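Local coordinates for protein scyllo-inositol 2-dehydrogenase (NADP(+)) IolW (Bacillus subtilis subsp. subtilis, PDB 3GDO) that catalyses the reversible NADPH-dependent reduction of scyllo-inosose to scyllo-inositol and cannot use NADH in place of NADPH, at residues Y13-G17 against S18-G22; D26-D29 against E30-I33; R40-E43 against V44-D47; E257-R261 against A262-P266; S301-T304 against Y305-I309. All coordinates share one frame; numbering follows the deposited sequence.

Contact 1: residues Y13-G17 against S18-G22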
# COMPACT_ATOMS: atom_id res chain seq x y z
N TYR B 13 0.71 -17.82 -33.19
CA TYR B 13 -0.16 -16.76 -33.63
C TYR B 13 -1.50 -16.75 -32.84
O TYR B 13 -2.59 -16.57 -33.42
CB TYR B 13 -0.36 -16.87 -35.13
CG TYR B 13 -0.80 -15.60 -35.79
CD1 TYR B 13 0.06 -14.50 -35.85
CD2 TYR B 13 -2.06 -15.49 -36.38
CE1 TYR B 13 -0.34 -13.31 -36.46
CE2 TYR B 13 -2.46 -14.31 -37.00
CZ TYR B 13 -1.58 -13.22 -37.04
OH TYR B 13 -1.94 -12.04 -37.65
N GLY B 14 -1.38 -16.95 -31.53
CA GLY B 14 -2.45 -16.69 -30.56
C GLY B 14 -2.58 -15.21 -30.28
O GLY B 14 -2.36 -14.35 -31.17
N LEU B 15 -2.96 -14.89 -29.05
CA LEU B 15 -3.14 -13.52 -28.60
C LEU B 15 -1.86 -12.63 -28.75
O LEU B 15 -1.94 -11.53 -29.30
CB LEU B 15 -3.62 -13.54 -27.14
CG LEU B 15 -3.88 -12.19 -26.46
CD1 LEU B 15 -5.07 -11.45 -27.08
CD2 LEU B 15 -4.08 -12.38 -24.94
N SER B 16 -0.72 -13.09 -28.23
CA SER B 16 0.53 -12.29 -28.33
C SER B 16 0.90 -12.07 -29.76
O SER B 16 1.16 -10.95 -30.15
CB SER B 16 1.72 -12.95 -27.66
OG SER B 16 1.35 -13.35 -26.38
N GLY B 17 0.92 -13.14 -30.57
CA GLY B 17 1.40 -13.02 -31.95
C GLY B 17 0.54 -12.12 -32.80
O GLY B 17 1.05 -11.17 -33.45
N SER B 18 -0.77 -12.37 -32.78
CA SER B 18 -1.75 -11.70 -33.66
C SER B 18 -2.22 -10.34 -33.17
O SER B 18 -2.72 -9.53 -33.95
CB SER B 18 -2.99 -12.58 -33.83
OG SER B 18 -3.67 -12.71 -32.57
N VAL B 19 -2.13 -10.11 -31.86
CA VAL B 19 -2.66 -8.85 -31.31
C VAL B 19 -1.54 -7.96 -30.78
O VAL B 19 -1.53 -6.77 -31.04
CB VAL B 19 -3.74 -9.10 -30.20
CG1 VAL B 19 -4.26 -7.78 -29.64
CG2 VAL B 19 -4.93 -9.92 -30.77
N PHE B 20 -0.61 -8.52 -30.02
CA PHE B 20 0.40 -7.66 -29.33
C PHE B 20 1.69 -7.38 -30.15
O PHE B 20 2.35 -6.38 -29.91
CB PHE B 20 0.74 -8.17 -27.92
CG PHE B 20 -0.50 -8.32 -27.00
CD1 PHE B 20 -1.55 -7.38 -27.02
CD2 PHE B 20 -0.60 -9.39 -26.12
CE1 PHE B 20 -2.70 -7.51 -26.19
CE2 PHE B 20 -1.74 -9.56 -25.28
CZ PHE B 20 -2.79 -8.62 -25.30
N HIS B 21 2.02 -8.25 -31.11
CA HIS B 21 3.29 -8.09 -31.85
C HIS B 21 3.09 -7.77 -33.31
O HIS B 21 3.62 -6.77 -33.83
CB HIS B 21 4.18 -9.33 -31.66
CG HIS B 21 4.71 -9.47 -30.26
ND1 HIS B 21 5.91 -8.92 -29.86
CD2 HIS B 21 4.18 -10.07 -29.16
CE1 HIS B 21 6.12 -9.21 -28.58
NE2 HIS B 21 5.07 -9.89 -28.13
N GLY B 22 2.32 -8.63 -33.97
CA GLY B 22 1.99 -8.52 -35.37
C GLY B 22 1.60 -7.14 -35.84
O GLY B 22 2.22 -6.63 -36.75

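Contact 2: residues D26-D29 against E30-I33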
# COMPACT_ATOMS: atom_id res chain seq x y z
N ASP B 26 3.88 -4.78 -38.23
CA ASP B 26 3.19 -4.36 -39.46
C ASP B 26 3.29 -2.87 -39.82
O ASP B 26 3.28 -2.55 -41.01
CB ASP B 26 1.71 -4.79 -39.38
CG ASP B 26 0.94 -4.51 -40.66
OD1 ASP B 26 1.24 -5.17 -41.67
OD2 ASP B 26 0.04 -3.64 -40.65
N VAL B 27 3.33 -1.95 -38.86
CA VAL B 27 3.40 -0.53 -39.24
C VAL B 27 4.82 0.03 -39.37
O VAL B 27 5.01 1.19 -39.70
CB VAL B 27 2.51 0.42 -38.37
CG1 VAL B 27 1.06 -0.03 -38.40
CG2 VAL B 27 3.04 0.50 -36.93
N LEU B 28 5.83 -0.78 -39.07
CA LEU B 28 7.21 -0.32 -39.09
C LEU B 28 7.92 -0.76 -40.38
O LEU B 28 8.16 -1.94 -40.57
CB LEU B 28 7.95 -0.87 -37.87
CG LEU B 28 7.48 -0.31 -36.52
CD1 LEU B 28 8.21 -0.99 -35.38
CD2 LEU B 28 7.67 1.21 -36.48
N ASP B 29 8.27 0.16 -41.28
CA ASP B 29 8.94 -0.32 -42.51
C ASP B 29 10.34 -0.93 -42.34
O ASP B 29 10.84 -1.59 -43.27
CB ASP B 29 8.82 0.59 -43.74
CG ASP B 29 8.55 2.04 -43.40
OD1 ASP B 29 9.37 2.65 -42.68
OD2 ASP B 29 7.55 2.58 -43.91
N GLU B 30 10.95 -0.76 -41.16
CA GLU B 30 12.17 -1.46 -40.81
C GLU B 30 12.03 -2.99 -40.84
O GLU B 30 13.03 -3.72 -40.76
CB GLU B 30 12.63 -1.07 -39.40
CG GLU B 30 12.99 0.38 -39.19
CD GLU B 30 11.85 1.17 -38.58
OE1 GLU B 30 10.74 1.18 -39.16
OE2 GLU B 30 12.08 1.80 -37.53
N TYR B 31 10.79 -3.49 -40.89
CA TYR B 31 10.53 -4.94 -40.71
C TYR B 31 9.77 -5.57 -41.85
O TYR B 31 8.96 -4.92 -42.50
CB TYR B 31 9.73 -5.20 -39.41
CG TYR B 31 10.54 -4.96 -38.16
CD1 TYR B 31 11.41 -5.93 -37.68
CD2 TYR B 31 10.47 -3.73 -37.49
CE1 TYR B 31 12.16 -5.71 -36.54
CE2 TYR B 31 11.21 -3.49 -36.35
CZ TYR B 31 12.05 -4.50 -35.87
OH TYR B 31 12.83 -4.29 -34.73
N GLN B 32 10.06 -6.84 -42.08
CA GLN B 32 9.26 -7.66 -42.98
C GLN B 32 8.89 -8.93 -42.24
O GLN B 32 9.76 -9.70 -41.82
CB GLN B 32 10.05 -8.01 -44.26
CG GLN B 32 9.22 -8.76 -45.31
CD GLN B 32 7.92 -8.03 -45.61
OE1 GLN B 32 7.93 -6.91 -46.14
NE2 GLN B 32 6.80 -8.64 -45.25
N ILE B 33 7.59 -9.15 -42.08
CA ILE B 33 7.14 -10.41 -41.50
C ILE B 33 7.18 -11.46 -42.60
O ILE B 33 6.39 -11.37 -43.53
CB ILE B 33 5.71 -10.33 -40.91
CG1 ILE B 33 5.66 -9.36 -39.71
CG2 ILE B 33 5.29 -11.69 -40.40
CD1 ILE B 33 5.24 -7.94 -40.07

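Contact 3: residues R40-E43 against V44-D47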
# COMPACT_ATOMS: atom_id res chain seq x y z
N ARG B 40 -3.05 -21.62 -37.71
CA ARG B 40 -4.07 -20.66 -38.12
C ARG B 40 -3.80 -20.09 -39.49
O ARG B 40 -3.61 -18.87 -39.65
CB ARG B 40 -4.23 -19.54 -37.09
CG ARG B 40 -4.63 -20.02 -35.68
CD ARG B 40 -4.38 -18.94 -34.63
NE ARG B 40 -4.80 -19.36 -33.29
CZ ARG B 40 -6.01 -19.12 -32.76
NH1 ARG B 40 -6.93 -18.43 -33.42
NH2 ARG B 40 -6.29 -19.56 -31.55
N THR B 41 -3.81 -20.97 -40.49
CA THR B 41 -3.47 -20.61 -41.88
C THR B 41 -4.33 -19.49 -42.45
O THR B 41 -3.80 -18.53 -43.03
CB THR B 41 -3.43 -21.84 -42.82
OG1 THR B 41 -2.59 -22.86 -42.26
CG2 THR B 41 -2.85 -21.47 -44.19
N GLU B 42 -5.65 -19.59 -42.29
CA GLU B 42 -6.57 -18.58 -42.81
C GLU B 42 -6.42 -17.23 -42.15
O GLU B 42 -6.60 -16.19 -42.81
CB GLU B 42 -8.05 -19.01 -42.66
CG GLU B 42 -8.61 -19.86 -43.74
CD GLU B 42 -8.64 -19.20 -45.11
OE1 GLU B 42 -9.23 -18.10 -45.29
OE2 GLU B 42 -8.05 -19.80 -46.04
N GLU B 43 -6.15 -17.21 -40.84
CA GLU B 43 -6.04 -15.92 -40.12
C GLU B 43 -4.85 -15.16 -40.69
O GLU B 43 -4.97 -13.98 -40.98
CB GLU B 43 -5.85 -16.05 -38.61
CG GLU B 43 -7.00 -16.67 -37.85
CD GLU B 43 -6.75 -16.67 -36.36
OE1 GLU B 43 -7.22 -17.61 -35.70
OE2 GLU B 43 -6.08 -15.74 -35.84
N VAL B 44 -3.74 -15.86 -40.85
CA VAL B 44 -2.53 -15.24 -41.38
C VAL B 44 -2.71 -14.76 -42.82
O VAL B 44 -2.21 -13.69 -43.19
CB VAL B 44 -1.31 -16.17 -41.30
CG1 VAL B 44 -0.09 -15.53 -41.98
CG2 VAL B 44 -0.99 -16.53 -39.83
N LYS B 45 -3.43 -15.53 -43.63
CA LYS B 45 -3.68 -15.13 -45.02
C LYS B 45 -4.45 -13.81 -45.06
O LYS B 45 -4.19 -12.95 -45.90
CB LYS B 45 -4.43 -16.23 -45.77
CG LYS B 45 -4.81 -15.85 -47.19
CD LYS B 45 -5.53 -16.98 -47.91
CE LYS B 45 -6.07 -16.48 -49.25
NZ LYS B 45 -5.97 -17.54 -50.28
N ARG B 46 -5.39 -13.65 -44.13
CA ARG B 46 -6.18 -12.42 -44.03
C ARG B 46 -5.44 -11.26 -43.35
O ARG B 46 -5.64 -10.11 -43.70
CB ARG B 46 -7.51 -12.70 -43.30
CG ARG B 46 -8.45 -13.64 -44.09
CD ARG B 46 -9.86 -13.60 -43.53
NE ARG B 46 -9.87 -13.99 -42.12
CZ ARG B 46 -9.99 -15.25 -41.69
NH1 ARG B 46 -10.16 -16.23 -42.57
NH2 ARG B 46 -9.97 -15.52 -40.38
N ASP B 47 -4.58 -11.57 -42.38
CA ASP B 47 -3.84 -10.53 -41.65
C ASP B 47 -2.57 -10.09 -42.39
O ASP B 47 -2.31 -8.90 -42.53
CB ASP B 47 -3.45 -11.01 -40.24
CG ASP B 47 -4.64 -11.17 -39.29
OD1 ASP B 47 -5.73 -10.63 -39.57
OD2 ASP B 47 -4.47 -11.83 -38.23

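Contact 4: residues E257-R261 against A262-P266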
# COMPACT_ATOMS: atom_id res chain seq x y z
N GLU B 257 -2.84 -1.85 -25.15
CA GLU B 257 -3.34 -3.20 -25.32
C GLU B 257 -4.82 -3.27 -25.71
O GLU B 257 -5.18 -4.10 -26.52
CB GLU B 257 -3.05 -4.08 -24.11
CG GLU B 257 -1.59 -4.50 -24.07
CD GLU B 257 -1.39 -5.76 -23.25
OE1 GLU B 257 -0.30 -6.35 -23.34
OE2 GLU B 257 -2.33 -6.17 -22.54
N ASP B 258 -5.66 -2.40 -25.15
CA ASP B 258 -7.08 -2.39 -25.52
C ASP B 258 -7.28 -1.90 -26.94
O ASP B 258 -8.12 -2.44 -27.65
CB ASP B 258 -7.94 -1.53 -24.57
CG ASP B 258 -8.21 -2.21 -23.25
OD1 ASP B 258 -7.88 -3.40 -23.08
OD2 ASP B 258 -8.76 -1.54 -22.35
N ALA B 259 -6.55 -0.86 -27.33
CA ALA B 259 -6.60 -0.43 -28.74
C ALA B 259 -6.23 -1.59 -29.68
O ALA B 259 -6.91 -1.82 -30.69
CB ALA B 259 -5.69 0.77 -28.97
N LEU B 260 -5.17 -2.34 -29.34
CA LEU B 260 -4.73 -3.50 -30.13
C LEU B 260 -5.77 -4.61 -30.15
O LEU B 260 -5.97 -5.23 -31.18
CB LEU B 260 -3.38 -4.05 -29.62
CG LEU B 260 -2.14 -3.17 -29.81
CD1 LEU B 260 -0.97 -3.71 -28.98
CD2 LEU B 260 -1.76 -3.03 -31.31
N ARG B 261 -6.43 -4.88 -29.02
CA ARG B 261 -7.52 -5.88 -28.99
C ARG B 261 -8.70 -5.45 -29.88
O ARG B 261 -9.35 -6.28 -30.48
CB ARG B 261 -8.00 -6.16 -27.58
CG ARG B 261 -7.01 -6.90 -26.67
CD ARG B 261 -7.47 -6.71 -25.22
NE ARG B 261 -6.68 -7.46 -24.24
CZ ARG B 261 -6.72 -8.79 -24.11
NH1 ARG B 261 -7.49 -9.51 -24.90
NH2 ARG B 261 -5.99 -9.38 -23.18
N ALA B 262 -8.95 -4.15 -29.98
CA ALA B 262 -10.03 -3.64 -30.82
C ALA B 262 -9.67 -3.55 -32.31
O ALA B 262 -10.38 -2.88 -33.08
CB ALA B 262 -10.47 -2.28 -30.30
N GLY B 263 -8.56 -4.17 -32.73
CA GLY B 263 -8.07 -4.09 -34.12
C GLY B 263 -7.53 -2.75 -34.61
O GLY B 263 -7.40 -2.55 -35.82
N ARG B 264 -7.20 -1.82 -33.71
CA ARG B 264 -6.59 -0.55 -34.13
C ARG B 264 -5.07 -0.68 -34.22
O ARG B 264 -4.46 -1.56 -33.59
CB ARG B 264 -7.01 0.60 -33.20
CG ARG B 264 -8.52 0.90 -33.19
CD ARG B 264 -8.86 2.22 -32.47
NE ARG B 264 -8.82 2.12 -31.01
CZ ARG B 264 -9.85 1.75 -30.26
NH1 ARG B 264 -11.00 1.45 -30.84
NH2 ARG B 264 -9.74 1.68 -28.93
N LYS B 265 -4.46 0.18 -35.01
CA LYS B 265 -3.02 0.16 -35.27
C LYS B 265 -2.51 1.53 -34.96
O LYS B 265 -3.28 2.47 -35.02
CB LYS B 265 -2.75 -0.10 -36.76
CG LYS B 265 -2.60 -1.57 -37.14
CD LYS B 265 -2.23 -1.72 -38.61
CE LYS B 265 -2.89 -2.94 -39.22
NZ LYS B 265 -2.55 -4.19 -38.44
N PRO B 266 -1.20 1.66 -34.65
CA PRO B 266 -0.60 3.00 -34.52
C PRO B 266 -0.48 3.70 -35.88
O PRO B 266 0.20 3.18 -36.77
CB PRO B 266 0.78 2.71 -33.95
CG PRO B 266 0.75 1.28 -33.47
CD PRO B 266 -0.26 0.59 -34.30

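Contact 5: residues S301-T304 against Y305-I309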
# COMPACT_ATOMS: atom_id res chain seq x y z
N SER B 301 4.07 4.36 -26.02
CA SER B 301 4.81 4.17 -27.30
C SER B 301 5.47 2.79 -27.40
O SER B 301 6.70 2.68 -27.32
CB SER B 301 5.88 5.26 -27.40
OG SER B 301 6.54 5.22 -28.65
N TYR B 302 4.66 1.73 -27.54
CA TYR B 302 5.21 0.38 -27.61
C TYR B 302 6.09 0.19 -28.87
O TYR B 302 6.99 -0.64 -28.88
CB TYR B 302 4.11 -0.71 -27.61
CG TYR B 302 3.37 -0.96 -26.28
CD1 TYR B 302 3.87 -0.48 -25.06
CD2 TYR B 302 2.20 -1.70 -26.25
CE1 TYR B 302 3.20 -0.72 -23.86
CE2 TYR B 302 1.50 -1.97 -25.03
CZ TYR B 302 2.01 -1.46 -23.86
OH TYR B 302 1.35 -1.72 -22.67
N LEU B 303 5.80 0.95 -29.93
CA LEU B 303 6.63 0.95 -31.16
C LEU B 303 8.09 1.18 -30.84
O LEU B 303 8.98 0.61 -31.51
CB LEU B 303 6.17 2.04 -32.14
CG LEU B 303 4.80 1.83 -32.80
CD1 LEU B 303 4.48 3.02 -33.75
CD2 LEU B 303 4.77 0.47 -33.56
N THR B 304 8.34 1.99 -29.80
CA THR B 304 9.69 2.37 -29.45
C THR B 304 10.55 1.13 -29.18
O THR B 304 11.70 1.08 -29.65
CB THR B 304 9.73 3.40 -28.27
OG1 THR B 304 8.96 4.56 -28.64
CG2 THR B 304 11.14 3.84 -27.90
N TYR B 305 10.01 0.12 -28.48
CA TYR B 305 10.76 -1.12 -28.28
C TYR B 305 11.23 -1.69 -29.65
O TYR B 305 12.39 -2.08 -29.82
CB TYR B 305 9.94 -2.17 -27.53
CG TYR B 305 10.62 -3.51 -27.42
CD1 TYR B 305 11.38 -3.83 -26.31
CD2 TYR B 305 10.48 -4.47 -28.40
CE1 TYR B 305 11.99 -5.04 -26.17
CE2 TYR B 305 11.10 -5.70 -28.28
CZ TYR B 305 11.85 -5.97 -27.17
OH TYR B 305 12.48 -7.18 -27.02
N TYR B 306 10.34 -1.72 -30.63
CA TYR B 306 10.75 -2.34 -31.88
C TYR B 306 11.66 -1.46 -32.78
O TYR B 306 12.47 -2.00 -33.51
CB TYR B 306 9.56 -2.94 -32.64
CG TYR B 306 9.21 -4.34 -32.16
CD1 TYR B 306 10.11 -5.38 -32.30
CD2 TYR B 306 7.96 -4.62 -31.56
CE1 TYR B 306 9.82 -6.66 -31.85
CE2 TYR B 306 7.63 -5.92 -31.13
CZ TYR B 306 8.57 -6.93 -31.27
OH TYR B 306 8.31 -8.22 -30.88
N ARG B 307 11.51 -0.14 -32.73
CA ARG B 307 12.45 0.74 -33.44
C ARG B 307 13.85 0.58 -32.85
O ARG B 307 14.86 0.60 -33.57
CB ARG B 307 12.02 2.19 -33.36
CG ARG B 307 10.73 2.48 -34.08
CD ARG B 307 10.32 3.96 -33.89
NE ARG B 307 9.22 4.29 -34.79
CZ ARG B 307 8.08 4.86 -34.43
NH1 ARG B 307 7.86 5.23 -33.18
NH2 ARG B 307 7.16 5.13 -35.35
N LYS B 308 13.91 0.37 -31.54
CA LYS B 308 15.19 0.16 -30.88
C LYS B 308 15.81 -1.19 -31.20
O LYS B 308 17.02 -1.26 -31.44
CB LYS B 308 15.11 0.42 -29.37
CG LYS B 308 15.59 1.81 -28.96
CD LYS B 308 14.65 2.50 -27.95
CE LYS B 308 15.45 3.34 -26.94
NZ LYS B 308 16.34 4.38 -27.54
N ILE B 309 15.01 -2.26 -31.21
CA ILE B 309 15.49 -3.57 -31.61
C ILE B 309 16.10 -3.50 -33.05
O ILE B 309 17.16 -4.05 -33.30
CB ILE B 309 14.36 -4.66 -31.56
CG1 ILE B 309 13.95 -5.00 -30.12
CG2 ILE B 309 14.75 -5.95 -32.35
CD1 ILE B 309 14.92 -5.93 -29.35

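Contact 1: residues Y13-G17 against S18-G22
Y13 spreads one face of its ring over S18, whose CB lies 3.6 Å from the ring centroid and 15° off the ring normal, a CH-pi contact. The ring gets there because CG is anti to the backbone N (chi1 -158°), and its hydroxyl continues to the carboxylate of D47. With an alanine here the S18 methylene would probably lose the aromatic face it rests on, and D47 its hydroxyl mate. G14, the N-cap, offers a carbonyl oxygen that S18 grips twice, from opposite faces of the carbonyl plane. S18 N is 3.0 Å from G14 O, and S18 OG only 2.5 Å from it. A serine suits this place, being short enough to bend its hydroxyl back to the preceding turn. G14 and G17 match the GxGxxG pattern of a Rossmann strand-turn-helix, consistent with dinucleotide binding at this end of helix 15-26. L15 O bonds V19 N at 2.9 Å and also faces the F20 ring, while L15 CG touches F20 CE2 at 3.6 Å. S16 O receives weak bonds from F20 N and H21 N as the helix widens into a pi-type turn over 18-21, and H21 CD2 lies 3.3 Å from S16 O, near the imidazole plane. H21 sends its ring nitrogens to Y306 and E95. G17 O takes G22 N at 2.9 Å, and at G22 a side chain would collide with that oxygen.

Contact 2: residues D26-D29 against E30-I33
L28 and Y31 close a type I beta turn, in which Y31 N donates to L28 O at 3.1 Å with an N-H...O angle of 154°. D29 and E30 occupy the two corner positions, where polar residues are at home because their side chains can reach the surface. Beyond the turn the chain straightens at once into strand 31-37. L28 and Y31, the residues that flank the corner, run side by side and point the same way; both have CG anti to their own carbonyl carbon. L28 CB consequently meets the ring of Y31 at its edge, in plane, with Y31 CD2 3.8 Å away. The tyrosine suits a buried site because its hydroxyl, carried past the leucine, finds the backbone oxygen of Y306. The E30 chain is bent at chi2 (98°), which brings E30 OE1 back to 3.7 Å from L28 CB. It also sets that carboxylate near its neighbour, D29 OD1 being 4.1 Å from E30 OE1 with the two planes 38° apart. This closeness of like charges probably raises the affinity of one of them for a proton. Further along the strand I33 CD1 comes within 3.9 Å of D26 N, closing the loop against the strand. Such a tight turn carries the chain from helix 15-26 into the second strand of the beta-alpha-beta crossover that opens a Rossmann fold.

Contact 3: residues R40-E43 against V44-D47
E43 O is held by D47 N at 2.8 Å, and the side chain of D47 curls back beside the same oxygen. One residue earlier, E42 O accepts from R46 N at 3.1 Å. It also lies over one face of the R46 guanidinium, which is folded back along the helix by the bend at chi3 (-59°). That fold takes R46 NH1 to E42 OE1, a rather long salt bridge of 3.4 Å whose carboxylate and guanidinium planes are 40° apart. E42 meets it halfway, its own chain being bent at chi2. Glutamate and arginine four residues apart suit an exposed helical surface, where opposite charges one turn apart can pair. E43 OE1 turns to R40 NH1 as a second salt bridge, although the modelled separation is too short to be trusted. R40 is also the N-cap, and its O takes V44 N at 3.2 Å in a nearly linear bond of 168°. V44, a branched apolar residue at the one buried position, packs CG2 3.5 Å from R40 O and faces inward. Within the beta-alpha-beta unit of strand 31-37, helix 41-47 and strand 52-54, V44 and T41 lean on V53 of the last strand. V44 and D47 also set the helix beside Y13, just ahead of helix 15-26.

Contact 4: residues E257-R261 against A262-P266
A259 and R264 mark the two limits of a Schellman motif that ends helix 256-261. Its outer bond, spanning more residues, runs from R264 N to A259 O at 3.0 Å; the inner one, from G263 N to L260 O, measures 3.2 Å. The inner donor stands 66° out of the L260 carbonyl plane and so not on a lone pair. G263 is the C-prime residue, and its positive phi (69°) is the reason that glycine fits: most residues with a side chain are disfavoured at such a phi. Just before it, A262 N keeps an ordinary helical bond to D258 O at 3.0 Å. Together these bonds give the carbonyls of D258, A259 and L260 partners at the last turn. Packing contacts are lighter. A262 CB rests 3.5 Å from D258 O, and a small residue is easily placed at this exposed end. R264, modelled in two conformers, bends at chi3 so that in one of them its NE approaches A259 CB at 4.0 Å and its guanidinium has A262 CB over one face; this placement is not unique. In that conformer the small alanines probably allow the close approach. E257 carries a salt bridge to R125, while V19 of helix 15-26 packs on L260. The leucine also touches the outgoing chain directly, its CD2 methyl lying 3.8 Å from R264 O.

Contact 5: residues S301-T304 against Y305-I309
L303 and R307 both have CG anti to their carbonyl carbons, chi1 -68° in the leucine, and the arginine then runs extended from CG to NE. This takes its guanidinium back past the leucine, which lies against one face of it: L303 CB is 3.8 Å from R307 NH1, and L303 CD1 is equally close to R307 NH2. An arginine suits the exposed position, for its flat head can shelter an apolar chain while its charge stays toward water. In T304 the methyl CG2 is anti to the backbone N, which aims it along the helix at the lysine one turn on; T304 CG2 and K308 CD meet at 3.8 Å, the two chains side by side. The other branch, T304 OG1, turns to S301 OG at 2.5 Å, a hydrogen bond in which either hydroxyl may donate. The backbone bonds that set this spacing are regular, R307 N to L303 O at 2.9 Å and K308 N to T304 O at 3.0 Å. Y305 N to Y302 O is weak, as is Y306 N to L303 O. Buried tyrosine hydroxyls bond elsewhere: Y302 to D128, Y305 to S120, Y306 toward helix 15-26. Y305 turns the edge of its ring, at CD2, over the centre of the Y306 ring face. Helix 303-315 thus lies on the Rossmann sheet, with Y305, Y306 and I309 against V93 of strand 91-95, I309 also on L68 of strand 68-71, and L303 on L24 of helix 15-26.

Contact 1 is the hub. Its centre lies about 12 Å from that of contact 3 and about 11 Å from that of contact 4. Y13 OH is 2.6 Å from D47 OD2, tying the glycine-rich turn to helix 41-47, and V19 CG1 lies 3.4 Å from L260 O. H21 ND1 to Y306 OH, 2.7 Å, joins it to contact 5, and Y31 OH to Y306 O, 2.6 Å, fastens contact 2 to the same helix. Contacts 4 and 5, from the C-terminal alpha/beta part of the chain, thus lean on the Rossmann part; contacts 3 and 5 stay about 15 Å apart at nearest atoms. The GxGxxG turn in contact 1 probably faces the NADPH.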